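Local coordinates for protein transcriptional regulator, LysR family (Vibrio cholerae, PDB 3SZP) that activates virulence genes in Vibrio cholerae as a LysR-type transcription factor, probably by binding promoter DNA through a winged helix-turn-helix domain, at residues L6-L11 and T25-A30; G16-T21 and R53-T58; R34-L39 and R46-H51. All blocks are in the same frame, centred on the assembly; numbering follows the deposited sequence.

Contact 1. Residues L6-L11 and T25-A30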
loop_
_atom_site.group_PDB
_atom_site.type_symbol
_atom_site.label_atom_id
_atom_site.label_comp_id
_atom_site.label_asym_id
_atom_site.label_seq_id
_atom_site.Cartn_x
_atom_site.Cartn_y
_atom_site.Cartn_z
ATOM N N LEU A 6 -16.431 -17.877 8.239
ATOM C CA LEU A 6 -15.559 -17.819 9.411
ATOM C C LEU A 6 -14.331 -18.688 9.163
ATOM O O LEU A 6 -13.203 -18.282 9.434
ATOM C CB LEU A 6 -16.307 -18.311 10.655
ATOM C CG LEU A 6 -15.512 -18.291 11.959
ATOM C CD1 LEU A 6 -15.053 -16.862 12.295
ATOM C CD2 LEU A 6 -16.335 -18.861 13.106
ATOM N N ASN A 7 -14.559 -19.886 8.636
ATOM C CA ASN A 7 -13.458 -20.773 8.282
ATOM C C ASN A 7 -12.580 -20.180 7.211
ATOM O O ASN A 7 -11.363 -20.351 7.242
ATOM C CB ASN A 7 -13.960 -22.122 7.770
ATOM C CG ASN A 7 -12.847 -23.147 7.682
ATOM O OD1 ASN A 7 -12.043 -23.277 8.606
ATOM N ND2 ASN A 7 -12.786 -23.873 6.572
ATOM N N LEU A 8 -13.210 -19.508 6.250
ATOM C CA LEU A 8 -12.478 -18.887 5.149
ATOM C C LEU A 8 -11.611 -17.763 5.705
ATOM O O LEU A 8 -10.480 -17.566 5.275
ATOM C CB LEU A 8 -13.422 -18.324 4.081
ATOM C CG LEU A 8 -12.658 -17.531 2.994
ATOM C CD1 LEU A 8 -11.688 -18.466 2.263
ATOM C CD2 LEU A 8 -13.592 -16.850 1.988
ATOM N N PHE A 9 -12.162 -17.033 6.671
ATOM C CA PHE A 9 -11.428 -15.973 7.355
ATOM C C PHE A 9 -10.190 -16.556 8.017
ATOM O O PHE A 9 -9.091 -16.036 7.856
ATOM C CB PHE A 9 -12.332 -15.298 8.388
ATOM C CG PHE A 9 -11.587 -14.601 9.499
ATOM C CD1 PHE A 9 -10.915 -13.399 9.270
ATOM C CD2 PHE A 9 -11.581 -15.133 10.782
ATOM C CE1 PHE A 9 -10.249 -12.746 10.305
ATOM C CE2 PHE A 9 -10.926 -14.469 11.828
ATOM C CZ PHE A 9 -10.249 -13.283 11.584
ATOM N N ARG A 10 -10.363 -17.655 8.741
ATOM C CA ARG A 10 -9.222 -18.347 9.323
ATOM C C ARG A 10 -8.144 -18.677 8.280
ATOM O O ARG A 10 -6.955 -18.480 8.537
ATOM C CB ARG A 10 -9.672 -19.627 10.025
ATOM C CG ARG A 10 -8.515 -20.492 10.523
ATOM C CD ARG A 10 -9.004 -21.805 11.126
ATOM N NE ARG A 10 -9.566 -22.719 10.131
ATOM C CZ ARG A 10 -8.902 -23.740 9.583
ATOM N NH1 ARG A 10 -7.635 -23.973 9.906
ATOM N NH2 ARG A 10 -9.502 -24.527 8.694
ATOM N N LEU A 11 -8.555 -19.175 7.112
ATOM C CA LEU A 11 -7.603 -19.595 6.084
ATOM C C LEU A 11 -6.871 -18.395 5.501
ATOM O O LEU A 11 -5.688 -18.473 5.154
ATOM C CB LEU A 11 -8.301 -20.360 4.951
ATOM C CG LEU A 11 -8.967 -21.707 5.228
ATOM C CD1 LEU A 11 -9.516 -22.302 3.926
ATOM C CD2 LEU A 11 -8.006 -22.679 5.892
ATOM N N THR A 25 -7.379 -22.603 -2.463
ATOM C CA THR A 25 -8.779 -23.027 -2.409
ATOM C C THR A 25 -9.493 -23.017 -3.765
ATOM O O THR A 25 -10.610 -23.538 -3.883
ATOM C CB THR A 25 -9.591 -22.071 -1.530
ATOM O OG1 THR A 25 -9.583 -20.773 -2.140
ATOM C CG2 THR A 25 -9.005 -21.983 -0.111
ATOM N N MET A 26 -8.875 -22.404 -4.771
ATOM C CA MET A 26 -9.543 -22.164 -6.052
ATOM C C MET A 26 -10.812 -21.309 -5.911
ATOM O O MET A 26 -11.747 -21.417 -6.715
ATOM C CB MET A 26 -9.845 -23.474 -6.796
ATOM C CG MET A 26 -8.630 -24.356 -7.082
ATOM S SD MET A 26 -8.950 -25.609 -8.380
ATOM C CE MET A 26 -7.631 -26.796 -8.016
ATOM N N ILE A 27 -10.845 -20.462 -4.881
ATOM C CA ILE A 27 -11.901 -19.456 -4.769
ATOM C C ILE A 27 -11.365 -18.143 -5.316
ATOM O O ILE A 27 -10.353 -17.657 -4.827
ATOM C CB ILE A 27 -12.339 -19.216 -3.301
ATOM C CG1 ILE A 27 -12.710 -20.544 -2.618
ATOM C CG2 ILE A 27 -13.508 -18.262 -3.281
ATOM C CD1 ILE A 27 -13.162 -20.421 -1.137
ATOM N N PRO A 28 -12.032 -17.564 -6.335
ATOM C CA PRO A 28 -11.541 -16.276 -6.855
ATOM C C PRO A 28 -11.443 -15.243 -5.745
ATOM O O PRO A 28 -12.246 -15.256 -4.798
ATOM C CB PRO A 28 -12.620 -15.856 -7.865
ATOM C CG PRO A 28 -13.244 -17.168 -8.289
ATOM C CD PRO A 28 -13.230 -18.028 -7.051
ATOM N N VAL A 29 -10.464 -14.354 -5.875
ATOM C CA VAL A 29 -10.292 -13.263 -4.928
ATOM C C VAL A 29 -11.593 -12.488 -4.731
ATOM O O VAL A 29 -11.985 -12.227 -3.606
ATOM C CB VAL A 29 -9.148 -12.322 -5.355
ATOM C CG1 VAL A 29 -9.168 -11.033 -4.536
ATOM C CG2 VAL A 29 -7.807 -13.051 -5.219
ATOM N N ALA A 30 -12.269 -12.142 -5.821
ATOM C CA ALA A 30 -13.493 -11.342 -5.708
ATOM C C ALA A 30 -14.524 -12.035 -4.821
ATOM O O ALA A 30 -15.218 -11.392 -4.032
ATOM C CB ALA A 30 -14.080 -11.036 -7.094
#
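Leu8 and Leu11, one turn apart on helix 3-15, meet Thr25, at the end of helix 18-25, and Ile27, in the turn before helix 29-43. The contact is small and apolar. CD1 of Leu8 touches CD1 of Ile27 at 4.2 Å, and the two side chains run past each other in opposite directions. Leu8 extends with CG anti to its backbone N (chi1 174°), which carries its methyls out to the turn. Ile27 has a fully extended CG1-CD1 arm (chi2 180°), which carries CD1 out to Leu8. This CD1 methyl also lies near Arg35 of helix 29-43.

Leu11 CD1 meets the CG2 methyl of Thr25 at 4.1 Å. Thr25 is divided between two tasks. Its methyl faces helix 3-15, while OG1 accepts from Ile27 N at 3.0 Å, forming an ST turn. The same OG1 is hydrogen-bonded to Thr21 O in the preceding helix. These bonds fix the rotation of the Thr25 side chain.

On another side of helix 3-15, Asn7 OD1 takes two N-H groups of Arg10, NE at 3.0 Å and NH2 at 2.8 Å. OD1 lies in the guanidinium plane. Arg10 NH1 forms a salt bridge with Glu14, and CD2 of Leu11 lies above one guanidinium face, offset toward its rim. The turn from Met26 to Pro28 joins helices 18-25 and 29-43, the pair that forms the helix-turn-helix of LysR-type DNA-binding domains.

Contact 2. Residues G16-T21 and R53-T58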
loop_
_atom_site.group_PDB
_atom_site.type_symbol
_atom_site.label_atom_id
_atom_site.label_comp_id
_atom_site.label_asym_id
_atom_site.label_seq_id
_atom_site.Cartn_x
_atom_site.Cartn_y
_atom_site.Cartn_z
ATOM N N GLY A 16 -2.156 -15.401 4.667
ATOM C CA GLY A 16 -1.644 -14.049 4.742
ATOM C C GLY A 16 -2.069 -13.107 3.626
ATOM O O GLY A 16 -1.667 -11.938 3.630
ATOM N N SER A 17 -2.855 -13.607 2.674
ATOM C CA SER A 17 -3.418 -12.770 1.617
ATOM C C SER A 17 -4.584 -13.462 0.901
ATOM O O SER A 17 -4.754 -14.684 1.003
ATOM C CB SER A 17 -2.346 -12.385 0.596
ATOM O OG SER A 17 -2.096 -13.437 -0.316
ATOM N N TYR A 18 -5.379 -12.680 0.172
ATOM C CA TYR A 18 -6.511 -13.229 -0.563
ATOM C C TYR A 18 -6.036 -14.032 -1.761
ATOM O O TYR A 18 -6.578 -15.094 -2.050
ATOM C CB TYR A 18 -7.458 -12.129 -1.039
ATOM C CG TYR A 18 -8.338 -11.512 0.027
ATOM C CD1 TYR A 18 -8.388 -12.027 1.307
ATOM C CD2 TYR A 18 -9.129 -10.405 -0.263
ATOM C CE1 TYR A 18 -9.199 -11.450 2.274
ATOM C CE2 TYR A 18 -9.937 -9.821 0.691
ATOM C CZ TYR A 18 -9.971 -10.344 1.960
ATOM O OH TYR A 18 -10.781 -9.761 2.922
ATOM N N THR A 19 -5.038 -13.506 -2.471
ATOM C CA THR A 19 -4.470 -14.180 -3.633
ATOM C C THR A 19 -3.849 -15.517 -3.224
ATOM O O THR A 19 -4.051 -16.539 -3.877
ATOM C CB THR A 19 -3.404 -13.304 -4.352
ATOM O OG1 THR A 19 -4.047 -12.269 -5.122
ATOM C CG2 THR A 19 -2.537 -14.155 -5.282
ATOM N N SER A 20 -3.090 -15.503 -2.140
ATOM C CA SER A 20 -2.491 -16.719 -1.632
ATOM C C SER A 20 -3.593 -17.716 -1.286
ATOM O O SER A 20 -3.505 -18.899 -1.594
ATOM C CB SER A 20 -1.652 -16.416 -0.393
ATOM O OG SER A 20 -1.307 -17.620 0.272
ATOM N N THR A 21 -4.643 -17.216 -0.657
ATOM C CA THR A 21 -5.770 -18.058 -0.284
ATOM C C THR A 21 -6.530 -18.561 -1.510
ATOM O O THR A 21 -6.922 -19.731 -1.577
ATOM C CB THR A 21 -6.705 -17.332 0.705
ATOM O OG1 THR A 21 -5.954 -16.957 1.873
ATOM C CG2 THR A 21 -7.857 -18.232 1.109
ATOM N N ARG A 53 -0.492 -4.234 0.223
ATOM C CA ARG A 53 -0.582 -5.669 0.006
ATOM C C ARG A 53 -0.768 -6.325 1.371
ATOM O O ARG A 53 -1.106 -7.510 1.473
ATOM C CB ARG A 53 0.705 -6.165 -0.649
ATOM C CG ARG A 53 0.583 -7.481 -1.399
ATOM C CD ARG A 53 1.357 -7.421 -2.713
ATOM N NE ARG A 53 0.742 -6.481 -3.644
ATOM C CZ ARG A 53 1.114 -5.216 -3.789
ATOM N NH1 ARG A 53 2.117 -4.728 -3.073
ATOM N NH2 ARG A 53 0.482 -4.441 -4.655
ATOM N N LYS A 54 -0.565 -5.520 2.413
ATOM C CA LYS A 54 -0.512 -5.989 3.795
ATOM C C LYS A 54 -1.898 -6.233 4.388
ATOM O O LYS A 54 -2.743 -5.330 4.452
ATOM C CB LYS A 54 0.259 -4.984 4.656
ATOM C CG LYS A 54 0.645 -5.474 6.047
ATOM C CD LYS A 54 1.623 -4.497 6.730
ATOM C CE LYS A 54 0.914 -3.414 7.564
ATOM N NZ LYS A 54 0.033 -2.503 6.777
ATOM N N LEU A 55 -2.118 -7.469 4.821
ATOM C CA LEU A 55 -3.347 -7.844 5.499
ATOM C C LEU A 55 -3.095 -7.976 7.002
ATOM O O LEU A 55 -2.206 -8.703 7.429
ATOM C CB LEU A 55 -3.865 -9.160 4.923
ATOM C CG LEU A 55 -5.192 -9.692 5.445
ATOM C CD1 LEU A 55 -5.837 -10.571 4.392
ATOM C CD2 LEU A 55 -4.974 -10.455 6.745
ATOM N N THR A 56 -3.869 -7.261 7.807
ATOM C CA THR A 56 -3.704 -7.342 9.251
ATOM C C THR A 56 -5.049 -7.411 9.965
ATOM O O THR A 56 -6.069 -6.979 9.438
ATOM C CB THR A 56 -2.932 -6.151 9.792
ATOM O OG1 THR A 56 -3.726 -4.972 9.637
ATOM C CG2 THR A 56 -1.607 -5.975 9.042
ATOM N N LEU A 57 -5.033 -7.937 11.183
ATOM C CA LEU A 57 -6.258 -8.211 11.927
ATOM C C LEU A 57 -6.634 -7.031 12.794
ATOM O O LEU A 57 -5.761 -6.356 13.342
ATOM C CB LEU A 57 -6.056 -9.439 12.810
ATOM C CG LEU A 57 -5.990 -10.771 12.057
ATOM C CD1 LEU A 57 -5.333 -11.837 12.913
ATOM C CD2 LEU A 57 -7.375 -11.195 11.690
ATOM N N THR A 58 -7.934 -6.772 12.915
ATOM C CA THR A 58 -8.384 -5.799 13.893
ATOM C C THR A 58 -8.281 -6.505 15.239
ATOM O O THR A 58 -7.885 -7.677 15.275
ATOM C CB THR A 58 -9.825 -5.383 13.616
ATOM O OG1 THR A 58 -10.673 -6.539 13.691
ATOM C CG2 THR A 58 -9.930 -4.762 12.213
#
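The backbones come closest at Ser17 and Leu55, whose CA atoms are 6.3 Å apart, where the turn before helix 18-25 meets strand 54-57. Leu55 carries the contact from the strand side. Its CB packs on the carbonyl O of Gly16 at 3.8 Å. Its CD1 reaches the Tyr18 ring, 4.1 Å from CE1, with an oblique approach. The two side chains cross at about a right angle. CG of Leu55 stands anti to the backbone N (chi1 -177°), which sends the branch toward the helix start.

Gly16 leaves the preceding helix with positive phi (93°), a conformation that suits glycine. Ser17 is the N-cap of helix 18-25, and its OG accepts from Ser20 N at 2.9 Å. Ser17 O is gripped twice by Thr21, by N at 3.0 Å and by OG1 at 2.7 Å, from opposite faces of the carbonyl plane.

Val12 of helix 3-15 touches both Tyr18 and Leu55. Tyr18 also packs on Ile32, Thr33 and Ile36 of helix 29-43, while Leu55 lies against Leu48 of the paired strand 48-51. The start of helix 18-25 thus packs against helices 3-15 and 29-43 as well as the two-stranded wing.

Contact 3. Residues R34-L39 and R46-H51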
loop_
_atom_site.group_PDB
_atom_site.type_symbol
_atom_site.label_atom_id
_atom_site.label_comp_id
_atom_site.label_asym_id
_atom_site.label_seq_id
_atom_site.Cartn_x
_atom_site.Cartn_y
_atom_site.Cartn_z
ATOM N N ARG A 34 -15.940 -10.918 -1.142
ATOM C CA ARG A 34 -17.371 -10.820 -0.950
ATOM C C ARG A 34 -17.785 -11.571 0.303
ATOM O O ARG A 34 -18.634 -11.114 1.062
ATOM C CB ARG A 34 -18.075 -11.421 -2.164
ATOM C CG ARG A 34 -19.537 -11.059 -2.320
ATOM C CD ARG A 34 -19.974 -11.254 -3.791
ATOM N NE ARG A 34 -19.885 -12.651 -4.235
ATOM C CZ ARG A 34 -19.350 -13.040 -5.392
ATOM N NH1 ARG A 34 -18.837 -12.136 -6.236
ATOM N NH2 ARG A 34 -19.331 -14.329 -5.722
ATOM N N ARG A 35 -17.167 -12.727 0.508
ATOM C CA ARG A 35 -17.544 -13.612 1.595
ATOM C C ARG A 35 -17.011 -13.106 2.930
ATOM O O ARG A 35 -17.670 -13.262 3.951
ATOM C CB ARG A 35 -17.137 -15.073 1.304
ATOM C CG ARG A 35 -17.995 -15.730 0.195
ATOM C CD ARG A 35 -17.603 -17.179 -0.067
ATOM N NE ARG A 35 -17.509 -17.914 1.188
ATOM C CZ ARG A 35 -16.859 -19.063 1.354
ATOM N NH1 ARG A 35 -16.246 -19.643 0.320
ATOM N NH2 ARG A 35 -16.810 -19.618 2.562
ATOM N N ILE A 36 -15.843 -12.473 2.924
ATOM C CA ILE A 36 -15.347 -11.844 4.140
ATOM C C ILE A 36 -16.238 -10.658 4.509
ATOM O O ILE A 36 -16.552 -10.453 5.670
ATOM C CB ILE A 36 -13.901 -11.359 3.991
ATOM C CG1 ILE A 36 -12.965 -12.541 3.730
ATOM C CG2 ILE A 36 -13.470 -10.620 5.247
ATOM C CD1 ILE A 36 -12.812 -13.427 4.935
ATOM N N GLN A 37 -16.630 -9.874 3.509
ATOM C CA GLN A 37 -17.567 -8.788 3.736
ATOM C C GLN A 37 -18.848 -9.295 4.379
ATOM O O GLN A 37 -19.354 -8.689 5.325
ATOM C CB GLN A 37 -17.933 -8.083 2.436
ATOM C CG GLN A 37 -18.924 -6.941 2.657
ATOM C CD GLN A 37 -18.299 -5.771 3.411
ATOM O OE1 GLN A 37 -18.537 -5.576 4.607
ATOM N NE2 GLN A 37 -17.485 -4.990 2.709
ATOM N N ALA A 38 -19.368 -10.402 3.856
ATOM C CA ALA A 38 -20.605 -10.965 4.360
ATOM C C ALA A 38 -20.409 -11.381 5.808
ATOM O O ALA A 38 -21.281 -11.158 6.628
ATOM C CB ALA A 38 -21.054 -12.166 3.516
ATOM N N LEU A 39 -19.271 -12.000 6.116
ATOM C CA LEU A 39 -18.983 -12.381 7.495
ATOM C C LEU A 39 -19.028 -11.141 8.420
ATOM O O LEU A 39 -19.731 -11.131 9.428
ATOM C CB LEU A 39 -17.624 -13.073 7.580
ATOM C CG LEU A 39 -17.077 -13.395 8.976
ATOM C CD1 LEU A 39 -18.038 -14.305 9.728
ATOM C CD2 LEU A 39 -15.681 -14.037 8.881
ATOM N N ARG A 46 -15.708 -5.290 11.933
ATOM C CA ARG A 46 -14.589 -5.333 11.007
ATOM C C ARG A 46 -13.562 -6.298 11.581
ATOM O O ARG A 46 -13.156 -6.173 12.729
ATOM C CB ARG A 46 -13.988 -3.931 10.843
ATOM C CG ARG A 46 -12.911 -3.774 9.774
ATOM C CD ARG A 46 -12.509 -2.293 9.674
ATOM N NE ARG A 46 -11.378 -2.073 8.785
ATOM C CZ ARG A 46 -11.459 -1.973 7.453
ATOM N NH1 ARG A 46 -12.634 -2.074 6.831
ATOM N NH2 ARG A 46 -10.354 -1.769 6.738
ATOM N N LEU A 47 -13.148 -7.264 10.778
ATOM C CA LEU A 47 -12.205 -8.295 11.230
ATOM C C LEU A 47 -10.786 -8.107 10.697
ATOM O O LEU A 47 -9.831 -8.493 11.354
ATOM C CB LEU A 47 -12.693 -9.697 10.848
ATOM C CG LEU A 47 -13.974 -10.160 11.536
ATOM C CD1 LEU A 47 -14.344 -11.525 11.016
ATOM C CD2 LEU A 47 -13.817 -10.186 13.061
ATOM N N LEU A 48 -10.663 -7.545 9.497
ATOM C CA LEU A 48 -9.388 -7.447 8.792
ATOM C C LEU A 48 -9.184 -6.052 8.266
ATOM O O LEU A 48 -10.129 -5.396 7.835
ATOM C CB LEU A 48 -9.373 -8.361 7.567
ATOM C CG LEU A 48 -9.414 -9.871 7.761
ATOM C CD1 LEU A 48 -9.609 -10.579 6.425
ATOM C CD2 LEU A 48 -8.123 -10.323 8.428
ATOM N N ASN A 49 -7.932 -5.616 8.273
ATOM C CA ASN A 49 -7.534 -4.430 7.548
ATOM C C ASN A 49 -6.782 -4.811 6.276
ATOM O O ASN A 49 -5.977 -5.748 6.268
ATOM C CB ASN A 49 -6.667 -3.530 8.433
ATOM C CG ASN A 49 -7.460 -2.874 9.551
ATOM O OD1 ASN A 49 -8.521 -2.279 9.317
ATOM N ND2 ASN A 49 -6.954 -2.984 10.779
ATOM N N ARG A 50 -7.065 -4.089 5.199
ATOM C CA ARG A 50 -6.348 -4.271 3.948
ATOM C C ARG A 50 -5.721 -2.953 3.527
ATOM O O ARG A 50 -6.387 -2.086 2.963
ATOM C CB ARG A 50 -7.285 -4.785 2.853
ATOM C CG ARG A 50 -7.608 -6.269 2.944
ATOM C CD ARG A 50 -9.022 -6.546 2.452
ATOM N NE ARG A 50 -10.015 -5.893 3.301
ATOM C CZ ARG A 50 -11.309 -5.805 3.013
ATOM N NH1 ARG A 50 -11.777 -6.328 1.887
ATOM N NH2 ARG A 50 -12.133 -5.190 3.851
ATOM N N HIS A 51 -4.440 -2.795 3.830
ATOM C CA HIS A 51 -3.682 -1.657 3.344
ATOM C C HIS A 51 -2.550 -2.192 2.473
ATOM O O HIS A 51 -1.917 -3.194 2.822
ATOM C CB HIS A 51 -3.140 -0.834 4.519
ATOM C CG HIS A 51 -2.349 0.368 4.106
ATOM N ND1 HIS A 51 -1.020 0.534 4.441
ATOM C CD2 HIS A 51 -2.694 1.467 3.393
ATOM C CE1 HIS A 51 -0.582 1.679 3.950
ATOM N NE2 HIS A 51 -1.579 2.266 3.310
#
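Two apolar pairs join helix 29-43 to the start of strand 48-51 and the residue before it: Leu39 with Leu47, and Ile36 with Leu48. Leu39 makes the tighter approach. Its CD2 lies 3.6 Å from CD1 of Leu47, and its CG lies 3.9 Å from the same methyl. Leu47 therefore points one methyl at the branch of Leu39. The side chains cross at about a right angle. In the second pair, CG2 of Ile36 meets CD1 of Leu48 at 4.0 Å, again with the side chains crosswise. CG2 is the branch of Ile36 anti to the backbone N, while CG1 lies beside that N (chi1 -63°). All four residues are buried. Phe9 of helix 3-15 packs on Leu39 and Leu48, and Tyr18 packs on Leu48.

The side-chain hydrogen bonds lie within segment 46-51 or lead outside both segments. Arg46 grips Asn49 side-on, with NE at 2.9 Å and NH2 at 3.2 Å from the single atom OD1. The NH2 donor lies in the carbonyl plane on a lone pair, whereas NE is tilted 24° from it. Leu48 O sits over one face of the same guanidinium, toward its rim. Glu40 OE2, one residue past the helical segment, accepts from the backbone N of both Leu47 and Leu48. Arg35 forms a salt bridge with Asp5 of helix 3-15.

The buried interface thus relies on the fit of branched aliphatic side chains, with no polar pair across it. Glu40, from the same helix, satisfies the two backbone N-H groups where the wing begins.

How the contacts relate
All three contacts belong to the winged helix-turn-helix domain. Contact 3 is the most buried, contact 1 is partly buried, and contact 2 lies at the surface. Segment 25-30 of contact 1 runs into helix 29-43, which carries contact 3. Contacts 2 and 3 reach neighbouring strands of the wing, where Thr56 O and Asn49 N probably hydrogen-bond. Phe9, on segment 6-11 but not part of contact 1 itself, also reaches Leu57 of segment 53-58. Contacts 1 and 3 are apolar across their segments; contact 2 also sets a carbonyl oxygen against a leucine CB. Contacts 1 and 3 each have an arginine holding one asparagine OD1 with two nitrogens. Contact 1 adds an ST turn, contact 2 an N-cap, contact 3 the Glu40 bonds.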